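Local structure of glucanase (Clostridium thermocellum, 5GXX) at residues F17-Q22 with P27-V32; D37-D42 with G47-G52; L59-S64 with L96-A101; G368-K373 with K379-L384. The protein probably cleaves internal beta-1,4-glucosidic bonds of cellulose, with inversion at the anomeric carbon, as a family 9 endoglucanase of the cellulosome. The protein carries 1 engineered substitution. All blocks are in the same frame, centred on the assembly; numbering follows the deposited sequence.

All four contacts lie in the family 9 catalytic domain and follow one another along the chain without interleaving. Interaction 1 lays the start of the long connection between helix 7-20 and strand 56-57 against the end of that helix, and interaction 2 joins two parts of the connection; their centres are about 11 Å apart and they touch where Gln21 meets Tyr49 and Ala51. Interaction 3 joins helices 58-75 and 85-101, its centre about 13 Å from that of interaction 2, with Met61 reaching Trp48. Interaction 4, the last along the chain and on the side of the cellulose-binding domain, lies about 27 Å from interaction 3 between centres, yet its Leu384 packs on Phe17 and Cys20 of interaction 1.

Interaction 1 (F17-Q22 with P27-V32); sequences FYECQQ and PEWNRV
Glu19 and Arg31 meet side-on, the carboxylate at the edge of the guanidinium and the two planes turned 41° against each other. Arg31 NE bonds Glu19 OE1 at 3.0 Å, while Arg31 NH2 reaches Glu19 OE2 at 2.7 Å from above the carboxylate plane, giving a twisted salt bridge. Glu19 OE1 also accepts from Arg31 N at 3.0 Å, and Asn91 of helix 85-101 donates to OE2, so the acid is held from several sides. Glutamate has the length needed here: extended beyond CG, it passes the edge of the Trp29 ring, which stands nearly upright to the carboxylate.

Asn30 works at shorter range. With CG anti to the backbone N (chi1 -178°), its amide reaches the other segment, and ND2 bonds both Gln22 OE1 (2.7 Å) and Glu19 O (3.1 Å), each close to the amide plane. Gln22 turns its NE2 to Trp29 CH2, 3.4 Å away at an oblique angle. Val32 CG2 packs 3.7 Å from Glu19 CB, and also lies near Cys20 SG.

Asn30 OD1 accepts from Val32 N, closing an Asx turn that begins at Asn30, the last residue of the type I turn Pro27-Asn30; these linked turns lay the loop against the last turn of helix 7-20.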
loop_
_atom_site.group_PDB
_atom_site.type_symbol
_atom_site.label_atom_id
_atom_site.label_comp_id
_atom_site.label_asym_id
_atom_site.label_seq_id
_atom_site.Cartn_x
_atom_site.Cartn_y
_atom_site.Cartn_z
ATOM N N PHE A 17 -8.095 -4.421 42.051
ATOM C CA PHE A 17 -7.149 -3.975 41.026
ATOM C C PHE A 17 -6.098 -5.035 40.687
ATOM O O PHE A 17 -5.846 -5.279 39.499
ATOM C CB PHE A 17 -6.506 -2.637 41.433
ATOM C CG PHE A 17 -5.336 -2.245 40.563
ATOM C CD1 PHE A 17 -5.516 -1.733 39.284
ATOM C CD2 PHE A 17 -4.047 -2.395 41.041
ATOM C CE1 PHE A 17 -4.433 -1.365 38.480
ATOM C CE2 PHE A 17 -2.937 -1.988 40.268
ATOM C CZ PHE A 17 -3.125 -1.495 38.974
ATOM N N TYR A 18 -5.494 -5.654 41.705
ATOM C CA TYR A 18 -4.446 -6.639 41.422
ATOM C C TYR A 18 -4.955 -7.829 40.614
ATOM O O TYR A 18 -4.206 -8.398 39.811
ATOM C CB TYR A 18 -3.738 -7.078 42.699
ATOM C CG TYR A 18 -2.917 -5.946 43.265
ATOM C CD1 TYR A 18 -1.643 -5.675 42.766
ATOM C CD2 TYR A 18 -3.438 -5.103 44.249
ATOM C CE1 TYR A 18 -0.908 -4.598 43.233
ATOM C CE2 TYR A 18 -2.702 -4.033 44.740
ATOM C CZ TYR A 18 -1.442 -3.789 44.224
ATOM O OH TYR A 18 -0.674 -2.758 44.713
ATOM N N GLU A 19 -6.223 -8.210 40.767
ATOM C CA GLU A 19 -6.771 -9.281 39.922
ATOM C C GLU A 19 -6.882 -8.869 38.452
ATOM O O GLU A 19 -6.792 -9.696 37.539
ATOM C CB GLU A 19 -8.129 -9.737 40.452
ATOM C CG GLU A 19 -7.944 -10.467 41.772
ATOM C CD GLU A 19 -9.242 -10.837 42.484
ATOM O OE1 GLU A 19 -10.233 -11.199 41.838
ATOM O OE2 GLU A 19 -9.232 -10.758 43.723
ATOM N N CYS A 20 -7.091 -7.580 38.205
ATOM C CA CYS A 20 -7.067 -7.055 36.838
ATOM C C CYS A 20 -5.668 -7.150 36.208
ATOM O O CYS A 20 -5.534 -7.135 34.981
ATOM C CB CYS A 20 -7.499 -5.594 36.852
ATOM S SG CYS A 20 -9.191 -5.347 37.390
ATOM N N GLN A 21 -4.642 -7.245 37.053
ATOM C CA GLN A 21 -3.249 -7.237 36.605
ATOM C C GLN A 21 -2.674 -8.633 36.419
ATOM O O GLN A 21 -1.516 -8.779 36.010
ATOM C CB GLN A 21 -2.370 -6.494 37.613
ATOM C CG GLN A 21 -2.754 -5.035 37.834
ATOM C CD GLN A 21 -2.605 -4.206 36.580
ATOM O OE1 GLN A 21 -3.566 -4.001 35.855
ATOM N NE2 GLN A 21 -1.376 -3.789 36.284
ATOM N N GLN A 22 -3.455 -9.658 36.738
ATOM C CA GLN A 22 -2.906 -11.010 36.739
ATOM C C GLN A 22 -2.558 -11.549 35.358
ATOM O O GLN A 22 -3.359 -11.466 34.424
ATOM C CB GLN A 22 -3.834 -11.984 37.464
ATOM C CG GLN A 22 -3.867 -11.746 38.960
ATOM C CD GLN A 22 -4.872 -12.644 39.664
ATOM O OE1 GLN A 22 -5.782 -13.202 39.037
ATOM N NE2 GLN A 22 -4.744 -12.737 40.994
ATOM N N PRO A 27 -5.984 -17.592 38.491
ATOM C CA PRO A 27 -6.475 -18.502 39.513
ATOM C C PRO A 27 -7.982 -18.649 39.384
ATOM O O PRO A 27 -8.642 -17.774 38.806
ATOM C CB PRO A 27 -6.115 -17.791 40.825
ATOM C CG PRO A 27 -6.110 -16.352 40.488
ATOM C CD PRO A 27 -5.730 -16.242 39.029
ATOM N N GLU A 28 -8.513 -19.755 39.904
ATOM C CA GLU A 28 -9.939 -20.060 39.803
ATOM C C GLU A 28 -10.771 -18.920 40.368
ATOM O O GLU A 28 -11.896 -18.684 39.921
ATOM C CB GLU A 28 -10.304 -21.386 40.505
ATOM C CG GLU A 28 -9.884 -21.494 41.989
ATOM C CD GLU A 28 -10.903 -20.972 43.026
ATOM O OE1 GLU A 28 -12.076 -20.656 42.698
ATOM O OE2 GLU A 28 -10.530 -20.861 44.218
ATOM N N TRP A 29 -10.225 -18.216 41.357
ATOM C CA TRP A 29 -10.976 -17.213 42.080
ATOM C C TRP A 29 -10.896 -15.801 41.485
ATOM O O TRP A 29 -11.429 -14.869 42.074
ATOM C CB TRP A 29 -10.545 -17.188 43.551
ATOM C CG TRP A 29 -9.043 -17.166 43.769
ATOM C CD1 TRP A 29 -8.260 -18.245 44.092
ATOM C CD2 TRP A 29 -8.144 -16.039 43.679
ATOM N NE1 TRP A 29 -6.954 -17.860 44.229
ATOM C CE2 TRP A 29 -6.848 -16.515 43.984
ATOM C CE3 TRP A 29 -8.308 -14.677 43.392
ATOM C CZ2 TRP A 29 -5.721 -15.679 43.987
ATOM C CZ3 TRP A 29 -7.186 -13.837 43.430
ATOM C CH2 TRP A 29 -5.915 -14.351 43.716
ATOM N N ASN A 30 -10.228 -15.634 40.345
ATOM C CA ASN A 30 -10.181 -14.315 39.708
ATOM C C ASN A 30 -11.598 -13.809 39.414
ATOM O O ASN A 30 -12.396 -14.530 38.803
ATOM C CB ASN A 30 -9.420 -14.440 38.388
ATOM C CG ASN A 30 -9.277 -13.112 37.669
ATOM O OD1 ASN A 30 -10.175 -12.706 36.946
ATOM N ND2 ASN A 30 -8.143 -12.443 37.849
ATOM N N ARG A 31 -11.891 -12.566 39.792
ATOM C CA ARG A 31 -13.250 -12.042 39.761
ATOM C C ARG A 31 -13.499 -11.116 38.581
ATOM O O ARG A 31 -14.536 -10.453 38.525
ATOM C CB ARG A 31 -13.528 -11.253 41.041
ATOM C CG ARG A 31 -13.557 -12.087 42.321
ATOM C CD ARG A 31 -13.622 -11.177 43.532
ATOM N NE ARG A 31 -12.356 -10.500 43.821
ATOM C CZ ARG A 31 -12.205 -9.548 44.732
ATOM N NH1 ARG A 31 -13.251 -9.111 45.433
ATOM N NH2 ARG A 31 -10.998 -9.026 44.919
ATOM N N VAL A 32 -12.577 -11.102 37.621
ATOM C CA VAL A 32 -12.598 -10.095 36.564
ATOM C C VAL A 32 -13.110 -10.708 35.260
ATOM O O VAL A 32 -12.395 -11.472 34.617
ATOM C CB VAL A 32 -11.211 -9.473 36.361
ATOM C CG1 VAL A 32 -11.329 -8.239 35.467
ATOM C CG2 VAL A 32 -10.575 -9.068 37.703
#

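Interaction 2 (D37-D42 with G47-G52); sequences DATMND and GWYDAG
Thr39 OG1 receives a short hydrogen bond from Tyr49 OH, 2.7 Å long, and lies 3.0 Å from Asp42 OD2. Tyr49 and Thr39 approach from opposite directions, and OG1 arrives at the edge of the ring, near its plane. This end-on meeting suits tyrosine, whose rigid ring carries a hydroxyl from one part of the loop to the other although the nearest CA atoms, those of Thr39 and Tyr49, are 10.1 Å apart.

Threonine offers a methyl as well as a hydroxyl: its OG1 sits between the backbone N and the carbonyl carbon (chi1 66°), and CG2 rests 3.4 Å from Tyr49 OH. Ala38 CB approaches the same oxygen at 3.3 Å, its small size allowing the phenol to come close.

Asp42 ends the type I turn that starts at Thr39, with Asp42 N bonded to Thr39 O. Its OD1 forms a salt bridge with Arg134.

Both segments belong to the connection from helix 7-20 to strand 56-57. Tyr49 pairs by backbone with Gln21, just past the end of helix 7-20, while neighbouring Trp48 lies against helix 58-75.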
loop_
_atom_site.group_PDB
_atom_site.type_symbol
_atom_site.label_atom_id
_atom_site.label_comp_id
_atom_site.label_asym_id
_atom_site.label_seq_id
_atom_site.Cartn_x
_atom_site.Cartn_y
_atom_site.Cartn_z
ATOM N N ASP A 37 -6.847 -16.115 30.739
ATOM C CA ASP A 37 -5.438 -16.509 30.646
ATOM C C ASP A 37 -4.770 -15.709 29.531
ATOM O O ASP A 37 -5.337 -15.513 28.444
ATOM C CB ASP A 37 -5.292 -18.008 30.344
ATOM C CG ASP A 37 -5.672 -18.888 31.514
ATOM O OD1 ASP A 37 -5.814 -18.395 32.651
ATOM O OD2 ASP A 37 -5.851 -20.108 31.291
ATOM N N ALA A 38 -3.580 -15.210 29.843
ATOM C CA ALA A 38 -2.823 -14.390 28.902
ATOM C C ALA A 38 -1.339 -14.673 29.096
ATOM O O ALA A 38 -0.918 -15.141 30.151
ATOM C CB ALA A 38 -3.125 -12.896 29.113
ATOM N N THR A 39 -0.571 -14.382 28.052
ATOM C CA THR A 39 0.877 -14.557 28.017
ATOM C C THR A 39 1.313 -15.933 28.515
ATOM O O THR A 39 2.276 -16.063 29.263
ATOM C CB THR A 39 1.650 -13.338 28.602
ATOM O OG1 THR A 39 1.410 -13.195 30.009
ATOM C CG2 THR A 39 1.167 -12.046 27.935
ATOM N N MET A 40 0.594 -16.957 28.050
ATOM C CA MET A 40 0.817 -18.331 28.474
ATOM C C MET A 40 2.135 -18.919 27.959
ATOM O O MET A 40 2.546 -19.975 28.423
ATOM C CB MET A 40 -0.366 -19.232 28.090
ATOM C CG MET A 40 -1.623 -18.952 28.915
ATOM S SD MET A 40 -1.458 -19.161 30.696
ATOM C CE MET A 40 -1.301 -20.944 30.808
ATOM N N ASN A 41 2.774 -18.244 27.008
ATOM C CA ASN A 41 4.097 -18.654 26.532
ATOM C C ASN A 41 5.258 -18.026 27.308
ATOM O O ASN A 41 6.430 -18.261 27.005
ATOM C CB ASN A 41 4.225 -18.387 25.027
ATOM C CG ASN A 41 3.301 -19.263 24.193
ATOM O OD1 ASN A 41 2.934 -20.368 24.596
ATOM N ND2 ASN A 41 2.945 -18.780 23.009
ATOM N N ASP A 42 4.949 -17.237 28.334
ATOM C CA ASP A 42 6.001 -16.606 29.110
ATOM C C ASP A 42 6.912 -17.626 29.792
ATOM O O ASP A 42 6.481 -18.719 30.179
ATOM C CB ASP A 42 5.404 -15.673 30.166
ATOM C CG ASP A 42 4.918 -14.367 29.579
ATOM O OD1 ASP A 42 5.087 -14.119 28.365
ATOM O OD2 ASP A 42 4.350 -13.576 30.369
ATOM N N GLY A 47 2.100 -14.006 38.162
ATOM C CA GLY A 47 2.584 -12.686 38.555
ATOM C C GLY A 47 1.717 -11.591 37.953
ATOM O O GLY A 47 0.660 -11.867 37.375
ATOM N N TRP A 48 2.158 -10.345 38.100
ATOM C CA TRP A 48 1.357 -9.204 37.657
ATOM C C TRP A 48 1.986 -8.476 36.486
ATOM O O TRP A 48 3.200 -8.252 36.511
ATOM C CB TRP A 48 1.203 -8.149 38.752
ATOM C CG TRP A 48 0.454 -8.593 39.982
ATOM C CD1 TRP A 48 -0.711 -9.333 40.035
ATOM C CD2 TRP A 48 0.818 -8.320 41.339
ATOM N NE1 TRP A 48 -1.095 -9.517 41.351
ATOM C CE2 TRP A 48 -0.161 -8.923 42.166
ATOM C CE3 TRP A 48 1.878 -7.622 41.944
ATOM C CZ2 TRP A 48 -0.118 -8.833 43.555
ATOM C CZ3 TRP A 48 1.925 -7.548 43.326
ATOM C CH2 TRP A 48 0.930 -8.151 44.118
ATOM N N TYR A 49 1.152 -8.039 35.538
ATOM C CA TYR A 49 1.582 -6.993 34.602
ATOM C C TYR A 49 1.812 -5.730 35.414
ATOM O O TYR A 49 1.099 -5.459 36.398
ATOM C CB TYR A 49 0.548 -6.751 33.501
ATOM C CG TYR A 49 0.227 -8.024 32.770
ATOM C CD1 TYR A 49 1.248 -8.771 32.191
ATOM C CD2 TYR A 49 -1.083 -8.488 32.670
ATOM C CE1 TYR A 49 0.981 -9.950 31.528
ATOM C CE2 TYR A 49 -1.371 -9.660 31.991
ATOM C CZ TYR A 49 -0.333 -10.382 31.421
ATOM O OH TYR A 49 -0.629 -11.577 30.806
ATOM N N ASP A 50 2.802 -4.936 35.027
ATOM C CA ASP A 50 3.202 -3.844 35.908
ATOM C C ASP A 50 2.179 -2.713 36.033
ATOM O O ASP A 50 1.827 -2.287 37.147
ATOM C CB ASP A 50 4.539 -3.261 35.441
ATOM C CG ASP A 50 4.989 -2.122 36.325
ATOM O OD1 ASP A 50 5.278 -2.368 37.520
ATOM O OD2 ASP A 50 5.028 -0.976 35.813
ATOM N N ALA A 51 1.688 -2.255 34.893
ATOM C CA ALA A 51 0.941 -1.010 34.864
ATOM C C ALA A 51 -0.184 -1.203 33.851
ATOM O O ALA A 51 -0.898 -2.204 33.950
ATOM C CB ALA A 51 1.835 0.192 34.548
ATOM N N GLY A 52 -0.374 -0.281 32.915
ATOM C CA GLY A 52 -1.359 -0.491 31.849
ATOM C C GLY A 52 -0.755 -1.172 30.638
ATOM O O GLY A 52 -1.347 -1.176 29.559
#

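Interaction 3 (L59-S64 with L96-A101); sequences LPMAYS and LDYLVA
Helices 58-75 and 85-101 come nearest at Ala62 and Leu99, whose CA atoms are 7.4 Å apart, and no hydrogen bond crosses between the two segments. Ala62, with only a methyl side chain, suits this close approach; its CB packs on Leu99 CD1 at 3.9 Å.

At the adjacent positions, Met61 and Tyr98 cross at about a right angle. The flexible thioether adapts to the ring. Met61 has CG anti to its backbone N, and a bend at its far end (chi3 -58°) brings the terminal methyl to the tyrosine, so that CE lies 3.3 Å from Tyr98 CE1, a tight contact. From the other helix, the first torsion of Tyr98 (chi1 166°) likewise sets CG opposite the backbone N and directs the ring toward Met61. The sulfur stays close too: Met61 SD is 4.2 Å from the ring centroid and 45° off the ring normal, an approach that is neither face-on nor edge-on. Tyr98 keeps its polar end busy outside the contact, its OH bonding Asn58 OD1 at the start of helix 58-75, which ties the two helices together a second time.

Ala62 and Leu99 both touch helix 142-158 as well. The contact thus joins a Met-aromatic pair to plain apolar helix packing, in keeping with the (alpha/alpha)6 barrel of family 9 catalytic domains.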
loop_
_atom_site.group_PDB
_atom_site.type_symbol
_atom_site.label_atom_id
_atom_site.label_comp_id
_atom_site.label_asym_id
_atom_site.label_seq_id
_atom_site.Cartn_x
_atom_site.Cartn_y
_atom_site.Cartn_z
ATOM N N LEU A 59 11.225 -5.695 39.964
ATOM C CA LEU A 59 11.548 -4.773 41.054
ATOM C C LEU A 59 10.267 -4.134 41.608
ATOM O O LEU A 59 9.980 -4.305 42.794
ATOM C CB LEU A 59 12.636 -3.749 40.688
ATOM C CG LEU A 59 13.057 -2.740 41.766
ATOM C CD1 LEU A 59 13.520 -3.416 43.057
ATOM C CD2 LEU A 59 14.157 -1.842 41.212
ATOM N N PRO A 60 9.494 -3.388 40.792
ATOM C CA PRO A 60 8.239 -2.899 41.374
ATOM C C PRO A 60 7.232 -4.007 41.692
ATOM O O PRO A 60 6.377 -3.811 42.557
ATOM C CB PRO A 60 7.690 -1.958 40.290
ATOM C CG PRO A 60 8.283 -2.521 39.004
ATOM C CD PRO A 60 9.676 -2.891 39.419
ATOM N N MET A 61 7.316 -5.163 41.039
ATOM C CA MET A 61 6.366 -6.215 41.354
ATOM C C MET A 61 6.610 -6.728 42.754
ATOM O O MET A 61 5.667 -6.848 43.556
ATOM C CB MET A 61 6.435 -7.381 40.367
ATOM C CG MET A 61 5.175 -8.229 40.417
ATOM S SD MET A 61 5.321 -9.904 39.776
ATOM C CE MET A 61 5.854 -9.661 38.087
ATOM N N ALA A 62 7.885 -6.989 43.057
ATOM C CA ALA A 62 8.248 -7.497 44.365
ATOM C C ALA A 62 8.021 -6.413 45.411
ATOM O O ALA A 62 7.533 -6.710 46.495
ATOM C CB ALA A 62 9.690 -7.989 44.357
ATOM N N TYR A 63 8.300 -5.154 45.080
ATOM C CA TYR A 63 8.082 -4.054 46.020
ATOM C C TYR A 63 6.616 -4.050 46.412
ATOM O O TYR A 63 6.270 -3.958 47.599
ATOM C CB TYR A 63 8.479 -2.703 45.412
ATOM C CG TYR A 63 7.808 -1.532 46.100
ATOM C CD1 TYR A 63 8.370 -0.962 47.240
ATOM C CD2 TYR A 63 6.601 -1.017 45.612
ATOM C CE1 TYR A 63 7.755 0.100 47.894
ATOM C CE2 TYR A 63 5.972 0.057 46.265
ATOM C CZ TYR A 63 6.555 0.589 47.406
ATOM O OH TYR A 63 5.977 1.646 48.074
ATOM N N SER A 64 5.767 -4.149 45.392
ATOM C CA SER A 64 4.310 -4.108 45.580
ATOM C C SER A 64 3.876 -5.266 46.475
ATOM O O SER A 64 3.115 -5.081 47.423
ATOM C CB SER A 64 3.527 -4.111 44.262
ATOM O OG SER A 64 3.845 -2.988 43.454
ATOM N N LEU A 96 3.738 -13.751 45.085
ATOM C CA LEU A 96 4.821 -14.483 45.727
ATOM C C LEU A 96 5.113 -15.794 44.993
ATOM O O LEU A 96 6.285 -16.148 44.852
ATOM C CB LEU A 96 4.540 -14.750 47.211
ATOM C CG LEU A 96 4.455 -13.451 48.028
ATOM C CD1 LEU A 96 4.152 -13.755 49.484
ATOM C CD2 LEU A 96 5.678 -12.555 47.910
ATOM N N ASP A 97 4.086 -16.494 44.509
ATOM C CA ASP A 97 4.309 -17.741 43.773
ATOM C C ASP A 97 5.179 -17.495 42.544
ATOM O O ASP A 97 6.058 -18.291 42.223
ATOM C CB ASP A 97 2.990 -18.413 43.388
ATOM C CG ASP A 97 2.303 -19.050 44.580
ATOM O OD1 ASP A 97 2.940 -19.187 45.643
ATOM O OD2 ASP A 97 1.117 -19.417 44.467
ATOM N N TYR A 98 4.913 -16.395 41.844
ATOM C CA TYR A 98 5.722 -15.960 40.714
ATOM C C TYR A 98 7.169 -15.683 41.117
ATOM O O TYR A 98 8.066 -16.148 40.416
ATOM C CB TYR A 98 5.072 -14.777 39.968
ATOM C CG TYR A 98 5.998 -14.072 38.995
ATOM C CD1 TYR A 98 6.792 -13.008 39.413
ATOM C CD2 TYR A 98 6.092 -14.464 37.662
ATOM C CE1 TYR A 98 7.635 -12.346 38.537
ATOM C CE2 TYR A 98 6.937 -13.815 36.777
ATOM C CZ TYR A 98 7.712 -12.766 37.222
ATOM O OH TYR A 98 8.567 -12.101 36.370
ATOM N N LEU A 99 7.407 -14.981 42.223
ATOM C CA LEU A 99 8.781 -14.683 42.617
ATOM C C LEU A 99 9.561 -15.972 42.888
ATOM O O LEU A 99 10.725 -16.081 42.487
ATOM C CB LEU A 99 8.839 -13.779 43.845
ATOM C CG LEU A 99 8.157 -12.415 43.697
ATOM C CD1 LEU A 99 8.371 -11.565 44.946
ATOM C CD2 LEU A 99 8.677 -11.700 42.449
ATOM N N VAL A 100 8.912 -16.938 43.530
ATOM C CA VAL A 100 9.495 -18.276 43.706
ATOM C C VAL A 100 9.787 -18.951 42.365
ATOM O O VAL A 100 10.874 -19.526 42.182
ATOM C CB VAL A 100 8.622 -19.170 44.624
ATOM C CG1 VAL A 100 9.085 -20.655 44.647
ATOM C CG2 VAL A 100 8.672 -18.651 46.046
ATOM N N ALA A 101 8.843 -18.856 41.429
ATOM C CA ALA A 101 9.003 -19.499 40.127
ATOM C C ALA A 101 10.124 -18.902 39.282
ATOM O O ALA A 101 10.583 -19.532 38.325
ATOM C CB ALA A 101 7.678 -19.540 39.361
#

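Interaction 4 (G368-K373 with K379-L384); sequences GTWLDK and KHRHVL
Arg381 and Gly368 share most of the buried surface, and a single direct hydrogen bond connects them: Arg381 NH1 donates to Gly368 O at 2.9 Å and a nearly straight 162°. The oxygen lies at the edge of the guanidinium, near its plane, so the N-H is well aimed. Glycine fits this site because it follows helix 364-367 with positive phi, and because a beta carbon here would point toward Arg381 and come too near its CD. That same Arg381 CD lies 3.1 Å from Gly368 O. The arginine is extended at first and then bends, its chi3 of 100° departing from a staggered value, which swings the guanidinium toward Trp370.

Trp370 brings CZ3 over one face of the guanidinium, 3.8 Å above its plane and offset toward the rim. The planes are 76° apart, however, so the two groups cross and do not stack. Arg381 NH1 also donates to a water 2.9 Å away, which in turn lies within hydrogen-bonding distance of Thr369 O.

Arg381 NH2 goes outside the contact, forming a salt bridge with Asp444 and bonding Arg470 O, while Trp370 meets Tyr548 edge-to-face. One arginine therefore spends its charge and several N-H groups on acceptors from different parts of the chain, implying a directional, largely polar junction between this catalytic-domain loop and the adjoining carbohydrate-binding module, with the cation probably offset by Asp444.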
loop_
_atom_site.group_PDB
_atom_site.type_symbol
_atom_site.label_atom_id
_atom_site.label_comp_id
_atom_site.label_asym_id
_atom_site.label_seq_id
_atom_site.Cartn_x
_atom_site.Cartn_y
_atom_site.Cartn_z
ATOM N N GLY A 368 -9.867 -1.916 26.028
ATOM C CA GLY A 368 -10.506 -2.856 25.119
ATOM C C GLY A 368 -10.570 -2.390 23.674
ATOM O O GLY A 368 -11.627 -2.464 23.055
ATOM N N THR A 369 -9.458 -1.902 23.130
ATOM C CA THR A 369 -9.438 -1.632 21.701
ATOM C C THR A 369 -9.357 -2.901 20.840
ATOM O O THR A 369 -9.095 -4.012 21.321
ATOM C CB THR A 369 -8.325 -0.643 21.335
ATOM O OG1 THR A 369 -8.552 -0.157 20.006
ATOM C CG2 THR A 369 -6.968 -1.329 21.423
ATOM N N TRP A 370 -9.602 -2.716 19.542
ATOM C CA TRP A 370 -9.390 -3.766 18.553
ATOM C C TRP A 370 -8.387 -3.375 17.481
ATOM O O TRP A 370 -8.055 -4.196 16.613
ATOM C CB TRP A 370 -10.705 -4.188 17.889
ATOM C CG TRP A 370 -11.550 -3.044 17.371
ATOM C CD1 TRP A 370 -11.615 -2.579 16.080
ATOM C CD2 TRP A 370 -12.419 -2.203 18.141
ATOM N NE1 TRP A 370 -12.522 -1.536 15.995
ATOM C CE2 TRP A 370 -13.011 -1.276 17.250
ATOM C CE3 TRP A 370 -12.792 -2.172 19.497
ATOM C CZ2 TRP A 370 -13.926 -0.304 17.671
ATOM C CZ3 TRP A 370 -13.707 -1.204 19.913
ATOM C CH2 TRP A 370 -14.253 -0.273 19.006
ATOM N N LEU A 371 -7.909 -2.136 17.515
ATOM C CA LEU A 371 -7.104 -1.702 16.371
ATOM C C LEU A 371 -5.899 -0.837 16.691
ATOM O O LEU A 371 -5.508 0.028 15.902
ATOM C CB LEU A 371 -7.963 -1.136 15.235
ATOM C CG LEU A 371 -9.066 -0.121 15.570
ATOM C CD1 LEU A 371 -8.738 0.820 16.699
ATOM C CD2 LEU A 371 -9.481 0.653 14.323
ATOM N N ASP A 372 -5.290 -1.124 17.841
ATOM C CA ASP A 372 -4.022 -0.495 18.222
ATOM C C ASP A 372 -4.155 1.038 18.211
ATOM O O ASP A 372 -3.342 1.759 17.631
ATOM C CB ASP A 372 -2.888 -1.030 17.324
ATOM C CG ASP A 372 -1.512 -0.610 17.801
ATOM O OD1 ASP A 372 -1.356 -0.238 18.980
ATOM O OD2 ASP A 372 -0.557 -0.652 16.985
ATOM N N LYS A 373 -5.224 1.529 18.834
ATOM C CA LYS A 373 -5.433 2.970 19.016
ATOM C C LYS A 373 -5.910 3.242 20.435
ATOM O O LYS A 373 -6.634 2.453 21.031
ATOM C CB LYS A 373 -6.501 3.535 18.068
ATOM C CG LYS A 373 -6.120 3.531 16.596
ATOM C CD LYS A 373 -7.190 4.215 15.764
ATOM C CE LYS A 373 -6.588 4.760 14.463
ATOM N NZ LYS A 373 -7.639 5.286 13.538
ATOM N N LYS A 379 -14.757 5.429 24.889
ATOM C CA LYS A 379 -14.995 5.084 26.292
ATOM C C LYS A 379 -14.391 3.720 26.568
ATOM O O LYS A 379 -14.430 2.834 25.712
ATOM C CB LYS A 379 -16.497 5.044 26.611
ATOM C CG LYS A 379 -17.153 6.411 26.597
ATOM C CD LYS A 379 -18.668 6.293 26.739
ATOM C CE LYS A 379 -19.323 7.670 26.654
ATOM N NZ LYS A 379 -19.248 8.421 27.941
ATOM N N HIS A 380 -13.822 3.548 27.755
ATOM C CA HIS A 380 -13.301 2.226 28.135
ATOM C C HIS A 380 -14.437 1.207 28.184
ATOM O O HIS A 380 -15.542 1.480 28.685
ATOM C CB HIS A 380 -12.673 2.252 29.530
ATOM C CG HIS A 380 -11.279 2.790 29.548
ATOM N ND1 HIS A 380 -10.845 3.727 28.634
ATOM C CD2 HIS A 380 -10.223 2.513 30.348
ATOM C CE1 HIS A 380 -9.584 4.029 28.890
ATOM N NE2 HIS A 380 -9.183 3.306 29.921
ATOM N N ARG A 381 -14.134 0.004 27.709
ATOM C CA ARG A 381 -15.110 -1.080 27.764
ATOM C C ARG A 381 -15.226 -1.731 29.138
ATOM O O ARG A 381 -16.264 -2.339 29.433
ATOM C CB ARG A 381 -14.830 -2.109 26.670
ATOM C CG ARG A 381 -15.114 -1.506 25.295
ATOM C CD ARG A 381 -14.501 -2.337 24.165
ATOM N NE ARG A 381 -15.433 -3.216 23.482
ATOM C CZ ARG A 381 -15.066 -4.111 22.567
ATOM N NH1 ARG A 381 -13.785 -4.291 22.264
ATOM N NH2 ARG A 381 -15.989 -4.869 21.993
ATOM N N HIS A 382 -14.198 -1.566 29.973
ATOM C CA HIS A 382 -14.149 -2.199 31.295
ATOM C C HIS A 382 -13.839 -1.222 32.406
ATOM O O HIS A 382 -13.224 -0.190 32.161
ATOM C CB HIS A 382 -13.127 -3.333 31.324
ATOM C CG HIS A 382 -13.230 -4.217 30.124
ATOM N ND1 HIS A 382 -14.370 -4.945 29.853
ATOM C CD2 HIS A 382 -12.381 -4.427 29.090
ATOM C CE1 HIS A 382 -14.212 -5.570 28.697
ATOM N NE2 HIS A 382 -13.002 -5.300 28.230
ATOM N N VAL A 383 -14.261 -1.576 33.619
ATOM C CA VAL A 383 -14.021 -0.723 34.786
ATOM C C VAL A 383 -12.818 -1.250 35.549
ATOM O O VAL A 383 -12.857 -2.357 36.078
ATOM C CB VAL A 383 -15.216 -0.701 35.751
ATOM C CG1 VAL A 383 -14.974 0.278 36.902
ATOM C CG2 VAL A 383 -16.460 -0.294 34.990
ATOM N N LEU A 384 -11.749 -0.461 35.592
ATOM C CA LEU A 384 -10.535 -0.856 36.317
ATOM C C LEU A 384 -10.675 -0.499 37.808
ATOM O O LEU A 384 -9.955 0.346 38.374
ATOM C CB LEU A 384 -9.299 -0.182 35.691
ATOM C CG LEU A 384 -7.932 -0.641 36.202
ATOM C CD1 LEU A 384 -7.548 -2.049 35.733
ATOM C CD2 LEU A 384 -6.879 0.354 35.701
HETATM O O HOH W 1 -11.579 -5.661 20.897
#